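Side-chain contacts in putative HpcE protein (Mycolicibacterium smegmatis, PDB 6V77), which is of unknown function but belongs to the fumarylacetoacetate hydrolase (FAH) clan and holds a zinc ion within a fold rich in beta strands: residues B[2-7]-B[11-16]; B[22-27]-B[51-56]; B[156-161]-B[171-176]; B[216-221]-B[237-242]. One frame throughout, in Å; residues are numbered along the deposited sequence.

Contact 1 (B[2-7]-B[11-16]); sequences RLINLD and HLVTGD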
loop_
_atom_site.group_PDB
_atom_site.type_symbol
_atom_site.label_atom_id
_atom_site.label_comp_id
_atom_site.label_asym_id
_atom_site.label_seq_id
_atom_site.Cartn_x
_atom_site.Cartn_y
_atom_site.Cartn_z
ATOM N N ARG B 2 -16.228 -19.101 9.263
ATOM C CA ARG B 2 -15.768 -17.870 9.898
ATOM C C ARG B 2 -14.368 -18.081 10.440
ATOM O O ARG B 2 -14.075 -19.124 11.028
ATOM C CB ARG B 2 -16.720 -17.429 11.030
ATOM C CG ARG B 2 -18.064 -16.977 10.532
ATOM C CD ARG B 2 -19.045 -16.613 11.664
ATOM N NE ARG B 2 -20.274 -16.110 11.069
ATOM C CZ ARG B 2 -20.716 -14.864 11.194
ATOM N NH1 ARG B 2 -20.051 -13.980 11.939
ATOM N NH2 ARG B 2 -21.816 -14.508 10.572
ATOM N N LEU B 3 -13.517 -17.070 10.271
ATOM C CA LEU B 3 -12.134 -17.092 10.728
ATOM C C LEU B 3 -11.905 -15.919 11.673
ATOM O O LEU B 3 -12.536 -14.863 11.538
ATOM C CB LEU B 3 -11.135 -16.985 9.556
ATOM C CG LEU B 3 -11.255 -18.034 8.440
ATOM C CD1 LEU B 3 -10.160 -17.812 7.411
ATOM C CD2 LEU B 3 -11.149 -19.394 9.048
ATOM N N ILE B 4 -10.989 -16.105 12.622
ATOM C CA ILE B 4 -10.631 -15.049 13.565
ATOM C C ILE B 4 -9.139 -15.162 13.859
ATOM O O ILE B 4 -8.600 -16.262 14.031
ATOM C CB ILE B 4 -11.488 -15.113 14.848
ATOM C CG1 ILE B 4 -11.250 -13.881 15.748
ATOM C CG2 ILE B 4 -11.282 -16.418 15.605
ATOM C CD1 ILE B 4 -12.205 -13.836 16.958
ATOM N N ASN B 5 -8.478 -14.016 13.885
ATOM C CA ASN B 5 -7.052 -13.905 14.167
ATOM C C ASN B 5 -6.917 -13.633 15.663
ATOM O O ASN B 5 -7.387 -12.605 16.148
ATOM C CB ASN B 5 -6.463 -12.773 13.312
ATOM C CG ASN B 5 -5.000 -12.496 13.602
ATOM O OD1 ASN B 5 -4.365 -13.226 14.360
ATOM N ND2 ASN B 5 -4.463 -11.414 13.017
ATOM N N LEU B 6 -6.344 -14.579 16.404
ATOM C CA LEU B 6 -6.176 -14.439 17.847
ATOM C C LEU B 6 -4.693 -14.476 18.168
ATOM O O LEU B 6 -4.027 -15.483 17.900
ATOM C CB LEU B 6 -6.915 -15.539 18.614
ATOM C CG LEU B 6 -8.440 -15.506 18.477
ATOM C CD1 LEU B 6 -9.033 -16.778 19.088
ATOM C CD2 LEU B 6 -9.008 -14.247 19.150
ATOM N N ASP B 7 -4.191 -13.379 18.743
ATOM C CA ASP B 7 -2.768 -13.229 19.047
ATOM C C ASP B 7 -1.904 -13.594 17.840
ATOM O O ASP B 7 -0.878 -14.263 17.966
ATOM C CB ASP B 7 -2.380 -14.063 20.267
ATOM C CG ASP B 7 -2.964 -13.524 21.548
ATOM O OD1 ASP B 7 -3.270 -12.307 21.613
ATOM O OD2 ASP B 7 -3.095 -14.316 22.509
ATOM N N HIS B 11 -7.529 -18.728 13.375
ATOM C CA HIS B 11 -8.383 -19.763 13.927
ATOM C C HIS B 11 -9.648 -19.906 13.101
ATOM O O HIS B 11 -10.144 -18.936 12.520
ATOM C CB HIS B 11 -8.812 -19.443 15.370
ATOM C CG HIS B 11 -7.738 -19.657 16.391
ATOM N ND1 HIS B 11 -6.564 -18.939 16.399
ATOM C CD2 HIS B 11 -7.682 -20.489 17.458
ATOM C CE1 HIS B 11 -5.818 -19.332 17.418
ATOM N NE2 HIS B 11 -6.473 -20.275 18.075
ATOM N N LEU B 12 -10.185 -21.123 13.104
ATOM C CA LEU B 12 -11.478 -21.422 12.515
ATOM C C LEU B 12 -12.529 -21.349 13.613
ATOM O O LEU B 12 -12.312 -21.866 14.713
ATOM C CB LEU B 12 -11.439 -22.816 11.868
ATOM C CG LEU B 12 -12.602 -23.330 11.020
ATOM C CD1 LEU B 12 -12.886 -22.422 9.840
ATOM C CD2 LEU B 12 -12.288 -24.739 10.540
ATOM N N VAL B 13 -13.636 -20.662 13.336
ATOM C CA VAL B 13 -14.768 -20.621 14.257
ATOM C C VAL B 13 -15.533 -21.930 14.121
ATOM O O VAL B 13 -15.994 -22.277 13.029
ATOM C CB VAL B 13 -15.679 -19.422 13.966
ATOM C CG1 VAL B 13 -17.031 -19.579 14.718
ATOM C CG2 VAL B 13 -14.986 -18.118 14.338
ATOM N N THR B 14 -15.651 -22.670 15.224
ATOM C CA THR B 14 -16.338 -23.960 15.243
ATOM C C THR B 14 -17.340 -23.939 16.386
ATOM O O THR B 14 -16.950 -24.043 17.554
ATOM C CB THR B 14 -15.354 -25.117 15.421
ATOM O OG1 THR B 14 -14.739 -25.015 16.713
ATOM C CG2 THR B 14 -14.278 -25.083 14.342
ATOM N N GLY B 15 -18.622 -23.805 16.056
ATOM C CA GLY B 15 -19.624 -23.695 17.104
ATOM C C GLY B 15 -19.417 -22.429 17.907
ATOM O O GLY B 15 -19.268 -21.330 17.357
ATOM N N ASP B 16 -19.396 -22.581 19.227
ATOM C CA ASP B 16 -19.239 -21.453 20.137
ATOM C C ASP B 16 -17.785 -21.155 20.462
ATOM O O ASP B 16 -17.513 -20.176 21.166
ATOM C CB ASP B 16 -20.010 -21.717 21.431
ATOM C CG ASP B 16 -21.413 -22.211 21.172
ATOM O OD1 ASP B 16 -22.184 -21.485 20.507
ATOM O OD2 ASP B 16 -21.736 -23.336 21.612
HETATM O O HOH W 1 -16.647 -21.590 10.728
#

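Contact 2 (B[22-27]-B[51-56]); sequences AKASEQ and ALPAPS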
loop_
_atom_site.group_PDB
_atom_site.type_symbol
_atom_site.label_atom_id
_atom_site.label_comp_id
_atom_site.label_asym_id
_atom_site.label_seq_id
_atom_site.Cartn_x
_atom_site.Cartn_y
_atom_site.Cartn_z
ATOM N N ALA B 22 -3.205 -23.931 12.389
ATOM C CA ALA B 22 -1.897 -24.540 12.164
ATOM C C ALA B 22 -1.750 -25.828 12.960
ATOM O O ALA B 22 -1.257 -26.833 12.437
ATOM C CB ALA B 22 -0.782 -23.557 12.514
ATOM N N LYS B 23 -2.185 -25.824 14.230
ATOM C CA LYS B 23 -2.146 -27.054 15.018
ATOM C C LYS B 23 -3.078 -28.108 14.436
ATOM O O LYS B 23 -2.712 -29.284 14.332
ATOM C CB LYS B 23 -2.511 -26.770 16.478
ATOM C CG LYS B 23 -1.556 -25.836 17.194
ATOM C CD LYS B 23 -1.904 -25.707 18.674
ATOM C CE LYS B 23 -1.052 -24.642 19.345
ATOM N NZ LYS B 23 -1.582 -24.279 20.695
ATOM N N ALA B 24 -4.292 -27.705 14.050
ATOM C CA ALA B 24 -5.277 -28.672 13.583
ATOM C C ALA B 24 -4.824 -29.334 12.292
ATOM O O ALA B 24 -5.048 -30.533 12.091
ATOM C CB ALA B 24 -6.627 -27.985 13.380
ATOM N N SER B 25 -4.196 -28.564 11.408
ATOM C CA SER B 25 -3.780 -29.031 10.094
ATOM C C SER B 25 -2.374 -29.586 10.089
ATOM O O SER B 25 -1.837 -29.821 9.008
ATOM C CB SER B 25 -3.868 -27.896 9.068
ATOM O OG SER B 25 -2.891 -26.897 9.326
ATOM N N GLU B 26 -1.763 -29.772 11.261
ATOM C CA GLU B 26 -0.382 -30.245 11.372
ATOM C C GLU B 26 0.573 -29.374 10.563
ATOM O O GLU B 26 1.449 -29.867 9.842
ATOM C CB GLU B 26 -0.276 -31.716 10.959
ATOM C CG GLU B 26 -0.961 -32.664 11.928
ATOM C CD GLU B 26 -0.899 -34.110 11.476
ATOM O OE1 GLU B 26 -0.873 -34.354 10.250
ATOM O OE2 GLU B 26 -0.873 -35.002 12.350
ATOM N N GLN B 27 0.403 -28.058 10.693
ATOM C CA GLN B 27 1.264 -27.015 10.133
ATOM C C GLN B 27 1.103 -26.859 8.626
ATOM O O GLN B 27 1.890 -26.140 8.003
ATOM C CB GLN B 27 2.744 -27.248 10.468
ATOM C CG GLN B 27 2.985 -27.655 11.915
ATOM C CD GLN B 27 2.463 -26.631 12.877
ATOM O OE1 GLN B 27 2.592 -25.432 12.640
ATOM N NE2 GLN B 27 1.859 -27.091 13.969
ATOM N N ALA B 51 -10.719 -33.557 10.471
ATOM C CA ALA B 51 -11.124 -33.969 11.812
ATOM C C ALA B 51 -10.553 -32.956 12.803
ATOM O O ALA B 51 -9.351 -32.968 13.090
ATOM C CB ALA B 51 -10.625 -35.377 12.119
ATOM N N LEU B 52 -11.397 -32.090 13.314
ATOM C CA LEU B 52 -10.871 -31.008 14.138
ATOM C C LEU B 52 -10.881 -31.388 15.617
ATOM O O LEU B 52 -11.689 -32.204 16.048
ATOM C CB LEU B 52 -11.697 -29.737 13.937
ATOM C CG LEU B 52 -11.728 -29.174 12.514
ATOM C CD1 LEU B 52 -12.654 -27.977 12.455
ATOM C CD2 LEU B 52 -10.325 -28.812 12.036
ATOM N N PRO B 53 -10.007 -30.812 16.426
ATOM C CA PRO B 53 -10.099 -31.052 17.870
ATOM C C PRO B 53 -11.300 -30.329 18.467
ATOM O O PRO B 53 -12.009 -29.606 17.758
ATOM C CB PRO B 53 -8.773 -30.493 18.394
ATOM C CG PRO B 53 -8.467 -29.385 17.464
ATOM C CD PRO B 53 -8.923 -29.876 16.098
ATOM N N ALA B 54 -11.538 -30.518 19.762
ATOM C CA ALA B 54 -12.636 -29.834 20.422
ATOM C C ALA B 54 -12.407 -28.323 20.354
ATOM O O ALA B 54 -11.266 -27.863 20.384
ATOM C CB ALA B 54 -12.752 -30.286 21.874
ATOM N N PRO B 55 -13.473 -27.533 20.238
ATOM C CA PRO B 55 -13.306 -26.075 20.205
ATOM C C PRO B 55 -12.755 -25.571 21.525
ATOM O O PRO B 55 -13.052 -26.112 22.593
ATOM C CB PRO B 55 -14.728 -25.548 19.975
ATOM C CG PRO B 55 -15.574 -26.729 19.674
ATOM C CD PRO B 55 -14.887 -27.939 20.208
ATOM N N SER B 56 -11.951 -24.519 21.440
ATOM C CA SER B 56 -11.453 -23.808 22.606
ATOM C C SER B 56 -12.126 -22.444 22.721
ATOM O O SER B 56 -12.693 -21.919 21.760
ATOM C CB SER B 56 -9.934 -23.634 22.528
ATOM O OG SER B 56 -9.300 -24.884 22.357
#

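Contact 3 (B[156-161]-B[171-176]); sequences RDLQLA and KSHAGF. With EDO (1,2-ethanediol), chain K; SO4 (sulfate ion), chain O.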
loop_
_atom_site.group_PDB
_atom_site.type_symbol
_atom_site.label_atom_id
_atom_site.label_comp_id
_atom_site.label_asym_id
_atom_site.label_seq_id
_atom_site.Cartn_x
_atom_site.Cartn_y
_atom_site.Cartn_z
ATOM N N ARG B 156 -9.942 14.658 9.011
ATOM C CA ARG B 156 -10.410 15.408 7.845
ATOM C C ARG B 156 -9.543 16.620 7.528
ATOM O O ARG B 156 -9.516 17.052 6.369
ATOM C CB ARG B 156 -11.854 15.860 8.037
ATOM C CG ARG B 156 -12.814 14.703 8.236
ATOM C CD ARG B 156 -12.960 13.841 6.965
ATOM N NE ARG B 156 -14.167 13.023 7.086
ATOM C CZ ARG B 156 -14.456 11.962 6.339
ATOM N NH1 ARG B 156 -13.618 11.535 5.390
ATOM N NH2 ARG B 156 -15.596 11.314 6.558
ATOM N N ASP B 157 -8.868 17.212 8.522
ATOM C CA ASP B 157 -8.049 18.392 8.237
ATOM C C ASP B 157 -6.931 18.038 7.262
ATOM O O ASP B 157 -6.771 18.678 6.215
ATOM C CB ASP B 157 -7.452 18.986 9.522
ATOM C CG ASP B 157 -8.500 19.513 10.484
ATOM O OD1 ASP B 157 -9.684 19.637 10.094
ATOM O OD2 ASP B 157 -8.127 19.804 11.645
ATOM N N LEU B 158 -6.143 17.021 7.603
ATOM C CA LEU B 158 -5.084 16.557 6.705
ATOM C C LEU B 158 -5.662 16.039 5.397
ATOM O O LEU B 158 -5.069 16.232 4.327
ATOM C CB LEU B 158 -4.270 15.461 7.390
ATOM C CG LEU B 158 -3.089 14.854 6.615
ATOM C CD1 LEU B 158 -2.106 15.945 6.240
ATOM C CD2 LEU B 158 -2.400 13.770 7.434
ATOM N N GLN B 159 -6.809 15.360 5.461
ATOM C CA GLN B 159 -7.360 14.717 4.270
ATOM C C GLN B 159 -7.642 15.726 3.168
ATOM O O GLN B 159 -7.452 15.431 1.983
ATOM C CB GLN B 159 -8.648 13.959 4.609
ATOM C CG GLN B 159 -9.144 13.126 3.418
ATOM C CD GLN B 159 -10.536 12.532 3.631
ATOM O OE1 GLN B 159 -10.971 12.317 4.766
ATOM N NE2 GLN B 159 -11.231 12.254 2.530
ATOM N N LEU B 160 -8.104 16.916 3.537
ATOM C CA LEU B 160 -8.569 17.901 2.570
ATOM C C LEU B 160 -7.625 19.076 2.380
ATOM O O LEU B 160 -7.940 19.985 1.605
ATOM C CB LEU B 160 -9.950 18.408 2.990
ATOM C CG LEU B 160 -10.932 17.255 3.173
ATOM C CD1 LEU B 160 -12.283 17.753 3.676
ATOM C CD2 LEU B 160 -11.098 16.537 1.866
ATOM N N ALA B 161 -6.470 19.086 3.045
ATOM C CA ALA B 161 -5.617 20.264 3.024
ATOM C C ALA B 161 -4.688 20.273 1.812
ATOM O O ALA B 161 -4.402 19.239 1.204
ATOM C CB ALA B 161 -4.781 20.347 4.304
ATOM N N LYS B 171 -6.024 8.883 6.598
ATOM C CA LYS B 171 -6.751 7.673 6.943
ATOM C C LYS B 171 -5.825 6.563 7.412
ATOM O O LYS B 171 -6.261 5.417 7.520
ATOM C CB LYS B 171 -7.579 7.218 5.747
ATOM C CG LYS B 171 -8.646 8.264 5.353
ATOM C CD LYS B 171 -9.135 7.983 3.941
ATOM C CE LYS B 171 -10.328 8.834 3.559
ATOM N NZ LYS B 171 -11.571 8.380 4.279
ATOM N N SER B 172 -4.567 6.900 7.751
ATOM C CA SER B 172 -3.561 5.895 8.079
ATOM C C SER B 172 -2.842 6.197 9.384
ATOM O O SER B 172 -1.734 5.697 9.606
ATOM C CB SER B 172 -2.537 5.753 6.942
ATOM O OG SER B 172 -3.199 5.372 5.760
ATOM N N HIS B 173 -3.421 7.048 10.242
ATOM C CA HIS B 173 -2.894 7.178 11.586
ATOM C C HIS B 173 -2.962 5.837 12.302
ATOM O O HIS B 173 -3.682 4.930 11.891
ATOM C CB HIS B 173 -3.702 8.206 12.383
ATOM C CG HIS B 173 -3.445 9.618 11.970
ATOM N ND1 HIS B 173 -2.511 10.416 12.599
ATOM C CD2 HIS B 173 -4.016 10.386 11.013
ATOM C CE1 HIS B 173 -2.516 11.615 12.044
ATOM N NE2 HIS B 173 -3.424 11.627 11.083
ATOM N N ALA B 174 -2.217 5.713 13.395
ATOM C CA ALA B 174 -2.249 4.462 14.152
ATOM C C ALA B 174 -3.679 4.096 14.527
ATOM O O ALA B 174 -4.417 4.918 15.081
ATOM C CB ALA B 174 -1.402 4.586 15.418
ATOM N N GLY B 175 -4.061 2.860 14.215
ATOM C CA GLY B 175 -5.363 2.326 14.546
ATOM C C GLY B 175 -6.502 2.857 13.716
ATOM O O GLY B 175 -7.660 2.586 14.050
ATOM N N PHE B 176 -6.220 3.597 12.646
ATOM C CA PHE B 176 -7.301 4.124 11.817
ATOM C C PHE B 176 -7.911 3.110 10.850
ATOM O O PHE B 176 -8.865 3.468 10.149
ATOM C CB PHE B 176 -6.829 5.361 11.037
ATOM C CG PHE B 176 -7.018 6.679 11.793
ATOM C CD1 PHE B 176 -7.011 6.715 13.188
ATOM C CD2 PHE B 176 -7.190 7.877 11.101
ATOM C CE1 PHE B 176 -7.172 7.921 13.889
ATOM C CE2 PHE B 176 -7.343 9.106 11.797
ATOM C CZ PHE B 176 -7.355 9.114 13.190
HETATM C C1 EDO K . 0.293 9.709 15.268
HETATM O O1 EDO K . -0.667 10.575 14.636
HETATM C C2 EDO K . -0.004 8.231 14.992
HETATM O O2 EDO K . -0.577 8.094 13.682
HETATM S S SO4 O . -14.144 9.529 1.871
HETATM O O1 SO4 O . -15.446 10.180 1.771
HETATM O O2 SO4 O . -13.382 10.043 3.010
HETATM O O3 SO4 O . -14.302 8.083 2.042
HETATM O O4 SO4 O . -13.408 9.747 0.627
#

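Contact 4 (B[216-221]-B[237-242]); sequences FPVSNL and IFTGTP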
loop_
_atom_site.group_PDB
_atom_site.type_symbol
_atom_site.label_atom_id
_atom_site.label_comp_id
_atom_site.label_asym_id
_atom_site.label_seq_id
_atom_site.Cartn_x
_atom_site.Cartn_y
_atom_site.Cartn_z
ATOM N N PHE B 216 -20.847 1.537 -6.787
ATOM C CA PHE B 216 -20.080 0.507 -7.474
ATOM C C PHE B 216 -20.068 -0.716 -6.573
ATOM O O PHE B 216 -19.387 -0.717 -5.537
ATOM C CB PHE B 216 -18.662 1.007 -7.757
ATOM C CG PHE B 216 -18.639 2.342 -8.455
ATOM C CD1 PHE B 216 -18.993 2.444 -9.800
ATOM C CD2 PHE B 216 -18.296 3.496 -7.765
ATOM C CE1 PHE B 216 -18.997 3.674 -10.440
ATOM C CE2 PHE B 216 -18.305 4.726 -8.403
ATOM C CZ PHE B 216 -18.660 4.811 -9.736
ATOM N N PRO B 217 -20.859 -1.744 -6.871
ATOM C CA PRO B 217 -20.918 -2.917 -5.993
ATOM C C PRO B 217 -19.583 -3.633 -5.932
ATOM O O PRO B 217 -18.666 -3.362 -6.706
ATOM C CB PRO B 217 -21.987 -3.796 -6.644
ATOM C CG PRO B 217 -22.864 -2.830 -7.360
ATOM C CD PRO B 217 -21.920 -1.770 -7.891
ATOM N N VAL B 218 -19.498 -4.580 -4.991
ATOM C CA VAL B 218 -18.254 -5.315 -4.763
ATOM C C VAL B 218 -17.713 -5.892 -6.068
ATOM O O VAL B 218 -16.524 -5.754 -6.379
ATOM C CB VAL B 218 -18.470 -6.419 -3.709
ATOM C CG1 VAL B 218 -17.272 -7.364 -3.674
ATOM C CG2 VAL B 218 -18.687 -5.788 -2.318
ATOM N N SER B 219 -18.586 -6.515 -6.869
ATOM C CA SER B 219 -18.108 -7.150 -8.098
ATOM C C SER B 219 -17.536 -6.120 -9.053
ATOM O O SER B 219 -16.549 -6.378 -9.747
ATOM C CB SER B 219 -19.244 -7.915 -8.785
ATOM O OG SER B 219 -19.646 -9.020 -8.005
ATOM N N ASN B 220 -18.176 -4.957 -9.129
ATOM C CA ASN B 220 -17.693 -3.914 -10.022
ATOM C C ASN B 220 -16.354 -3.370 -9.545
ATOM O O ASN B 220 -15.460 -3.112 -10.357
ATOM C CB ASN B 220 -18.733 -2.797 -10.114
ATOM C CG ASN B 220 -18.302 -1.682 -11.038
ATOM O OD1 ASN B 220 -17.659 -0.729 -10.613
ATOM N ND2 ASN B 220 -18.633 -1.809 -12.318
ATOM N N LEU B 221 -16.204 -3.178 -8.233
ATOM C CA LEU B 221 -14.923 -2.744 -7.683
ATOM C C LEU B 221 -13.797 -3.705 -8.059
ATOM O O LEU B 221 -12.721 -3.282 -8.485
ATOM C CB LEU B 221 -15.020 -2.631 -6.165
ATOM C CG LEU B 221 -15.916 -1.521 -5.609
ATOM C CD1 LEU B 221 -15.977 -1.652 -4.084
ATOM C CD2 LEU B 221 -15.410 -0.119 -6.034
ATOM N N ILE B 237 -10.048 -4.689 0.513
ATOM C CA ILE B 237 -10.796 -3.584 -0.087
ATOM C C ILE B 237 -11.733 -3.003 0.963
ATOM O O ILE B 237 -12.614 -3.711 1.472
ATOM C CB ILE B 237 -11.608 -4.020 -1.317
ATOM C CG1 ILE B 237 -10.721 -4.704 -2.348
ATOM C CG2 ILE B 237 -12.264 -2.799 -1.963
ATOM C CD1 ILE B 237 -11.564 -5.283 -3.494
ATOM N N PHE B 238 -11.531 -1.721 1.292
ATOM C CA PHE B 238 -12.490 -0.928 2.057
ATOM C C PHE B 238 -13.482 -0.349 1.051
ATOM O O PHE B 238 -13.107 0.506 0.246
ATOM C CB PHE B 238 -11.749 0.184 2.795
ATOM C CG PHE B 238 -11.115 -0.250 4.082
ATOM C CD1 PHE B 238 -11.817 -0.076 5.294
ATOM C CD2 PHE B 238 -9.839 -0.791 4.114
ATOM C CE1 PHE B 238 -11.242 -0.459 6.498
ATOM C CE2 PHE B 238 -9.264 -1.173 5.313
ATOM C CZ PHE B 238 -9.968 -1.012 6.502
ATOM N N THR B 239 -14.735 -0.830 1.063
ATOM C CA THR B 239 -15.612 -0.625 -0.094
ATOM C C THR B 239 -16.310 0.728 -0.107
ATOM O O THR B 239 -17.010 1.030 -1.088
ATOM C CB THR B 239 -16.675 -1.730 -0.196
ATOM O OG1 THR B 239 -17.478 -1.768 1.000
ATOM C CG2 THR B 239 -16.015 -3.094 -0.438
ATOM N N GLY B 240 -16.131 1.545 0.930
ATOM C CA GLY B 240 -16.776 2.847 0.995
ATOM C C GLY B 240 -17.753 2.953 2.150
ATOM O O GLY B 240 -18.145 1.931 2.718
ATOM N N THR B 241 -18.136 4.183 2.519
ATOM C CA THR B 241 -19.024 4.376 3.659
ATOM C C THR B 241 -20.322 5.075 3.255
ATOM O O THR B 241 -20.318 5.955 2.387
ATOM C CB THR B 241 -18.346 5.203 4.772
ATOM O OG1 THR B 241 -19.073 5.036 5.990
ATOM C CG2 THR B 241 -18.278 6.681 4.431
ATOM N N PRO B 242 -21.439 4.719 3.884
ATOM C CA PRO B 242 -22.709 5.406 3.628
ATOM C C PRO B 242 -22.726 6.790 4.281
ATOM O O PRO B 242 -21.754 7.234 4.897
ATOM C CB PRO B 242 -23.759 4.472 4.254
ATOM C CG PRO B 242 -23.018 3.727 5.323
ATOM C CD PRO B 242 -21.588 3.577 4.801
#

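Contact 1 (B[2-7]-B[11-16])
R2 meets V13 first through its backbone: V13 N donates to R2 O over 2.8 Å in a nearly straight bond. Beside it, R2 CB lies 3.7 Å from V13 CB, but the rest of the arginine runs away in an extended chain to salt bridges with E182 and E188 and to the carbonyls of G267 and V268. L3 pairs with L12 as an antiparallel non-hydrogen-bonded pair; their leucine ends converge on one face, where L3 CD2 comes within 3.6 Å of L12 CD1. Also from L3, CA makes a C-H...O contact of 3.3 Å with H11 O. I4 and H11 then form the hydrogen-bonded pair, with I4 N to H11 O at 3.0 Å and H11 N to I4 O at 2.8 Å. On their shared face, I4 CG2 rests 3.9 Å from H11 CB. L6 ends the walk with a CH-pi contact: CD1 stands 4.2 Å from the centroid of the H11 ring and only 9° off its normal, hence squarely over the face. H11 CG lies beside its backbone N (chi1 -75°), which leaves the ring beneath this methyl. The two side chains cross at about a right angle, while H11 ND1 is hydrogen-bonded to R9 O, which, with L6 over the face, probably limits the rotation of the ring. With strand directions 132° apart and a two-residue connection, the arrangement is a twisted beta hairpin, strands 2-6 and 9-14, whose first strand also pairs with strands 62-63 and 177-185.

Contact 2 (B[22-27]-B[51-56])
A24 overlaps L52 and P53 with its single methyl group, CB standing 4.0 Å from L52 CD2 and equally 4.0 Å from P53 CD. The contact lies at the end of a short helix, 21-24, which closes with a Schellman motif, and the loop after helix 40-49 is laid alongside its C-terminal end. Seen from A24 CB, the two partners lie about 67° apart, so the methyl abuts two neighbouring residues of the loop on one side of itself. The leucine reaches it through CD2: CG is anti to the carbonyl carbon (chi1 -61°), and the branch end comes nearer to the helix than its CB does. Its other branch, CD1, is turned to L12 and T14 of the hairpin, so L52 bridges helix end and sheet. P53 contributes the ring carbon bonded to its nitrogen. The contact is small, burying 94 Å² in all, and wholly apolar; the CA atoms of A24 and L52, the nearest across the segments, are 6.1 Å apart. W46 of helix 40-49 touches both A24 and L52, and V19 of strand 17-20 touches both A24 and P53, so the methyl sits where helix, loop and strand converge at the surface. The backbone hydrogen bond between S56 and V18 ties the far end of the loop segment to the same strand. At the helix terminus E26 takes positive phi as the C-prime residue; Q27 N donates to A22 O at 2.7 Å, and E26 N reaches K23 O over a longer 3.3 Å.

Contact 3 (B[156-161]-B[171-176])
Oxygen O2 of the sulfate ion is gripped by three side chains from the two segments: R156 NH1 at 2.8 Å, Q159 NE2 at 3.1 Å and K171 NZ at 2.8 Å. H82 also binds the ion, which probably came from the crystallisation liquor. O2 lies near the guanidinium plane at its edge, although the arginine bond is bent, with an N-H...O angle of 136°. The same NH1 donates to Q159 OE1 at 2.8 Å; this donor lies in the carbonyl plane on a lone pair, at a C=O...N angle of 125°. The amide is thereby oriented, oxygen to the arginine and nitrogen to the anion. The extended chain of K171 brings CE to 3.7 Å from Q159 NE2, and a bend at the last torsion (chi4 -72°) then turns NZ toward O2. The anion lies between the two cationic ends and probably offsets their charge. K171 NZ has further partners in D152 and S154, and R156 pairs with E121 and D119; since D152 and E121 are zinc ligands, both side chains belong to the second shell of the metal site. Beyond it, L158 CD2 approaches H173 NE2 only loosely, at 4.4 Å. H173 ND1 is hydrogen-bonded to 1,2-ethanediol O1 at 2.8 Å, and H173 CB lies over the centre of the F176 ring, 3.5 Å above the plane, within a type II turn. Helix 156-160 directly follows strand 144-155, and the loop of 171-176 leads into strand 177-185, which pairs antiparallel with 144-155; Y224 of the second subunit packs on L158.

Contact 4 (B[216-221]-B[237-242])
The backbones stay apart, V218 and T239 having the nearest CA atoms at 7.1 Å, as the first turn of helix 218-226 lies against the end of strand 236-238. This is helix-on-sheet packing in the core of the FAH-family fold, and all four touching residues are buried. L221 makes two of the three contacts across the segments. With CG anti to the carbonyl carbon (chi1 -68°), its CD1 reaches T239 CG2 at 3.9 Å, the two side chains crossing at about a right angle. The same methyl stands 4.4 Å from I237 CG2, so one leucine branch spans two alternate residues of the strand and its exit. I237 also touches I222 and L225, extending the apolar strip along the helix. One turn back, V218 CG2 lies 4.2 Å from T239 CG2; V218 and L221 meet that threonine methyl from directions about 80° apart. T239 turns its two branches to different partners: CG2 faces the helix, whereas OG1 is hydrogen-bonded to L124 O, which satisfies this buried hydroxyl. N78 links the two backbones, bonding F216 N through OD1 and T239 O through ND2. Just beyond, G240 N bonds the zinc ligand E123. P217 is the N-cap residue just before the helix, and its O accepts L221 N at 2.9 Å.

Overall arrangement
Contacts 1 and 2 adjoin, with centres 11 Å apart: T14 OG1 lies 3.3 Å from P55 CB, so the hairpin and the loop form one N-terminal cluster. Contacts 3 and 4 both lie near the metal, the K171 side chain about 4 Å and the T239 side chain about 8 Å from the zinc ion; their centres are about 20 Å apart and their nearest atoms about 6 Å. The zinc ligands E121, E123 and D152 connect them indirectly. Contacts 1 and 4 reach the same large curled sheet from opposite sides of the chain's centre, whereas the centre of contact 2 lies about 40 Å from that of contact 3.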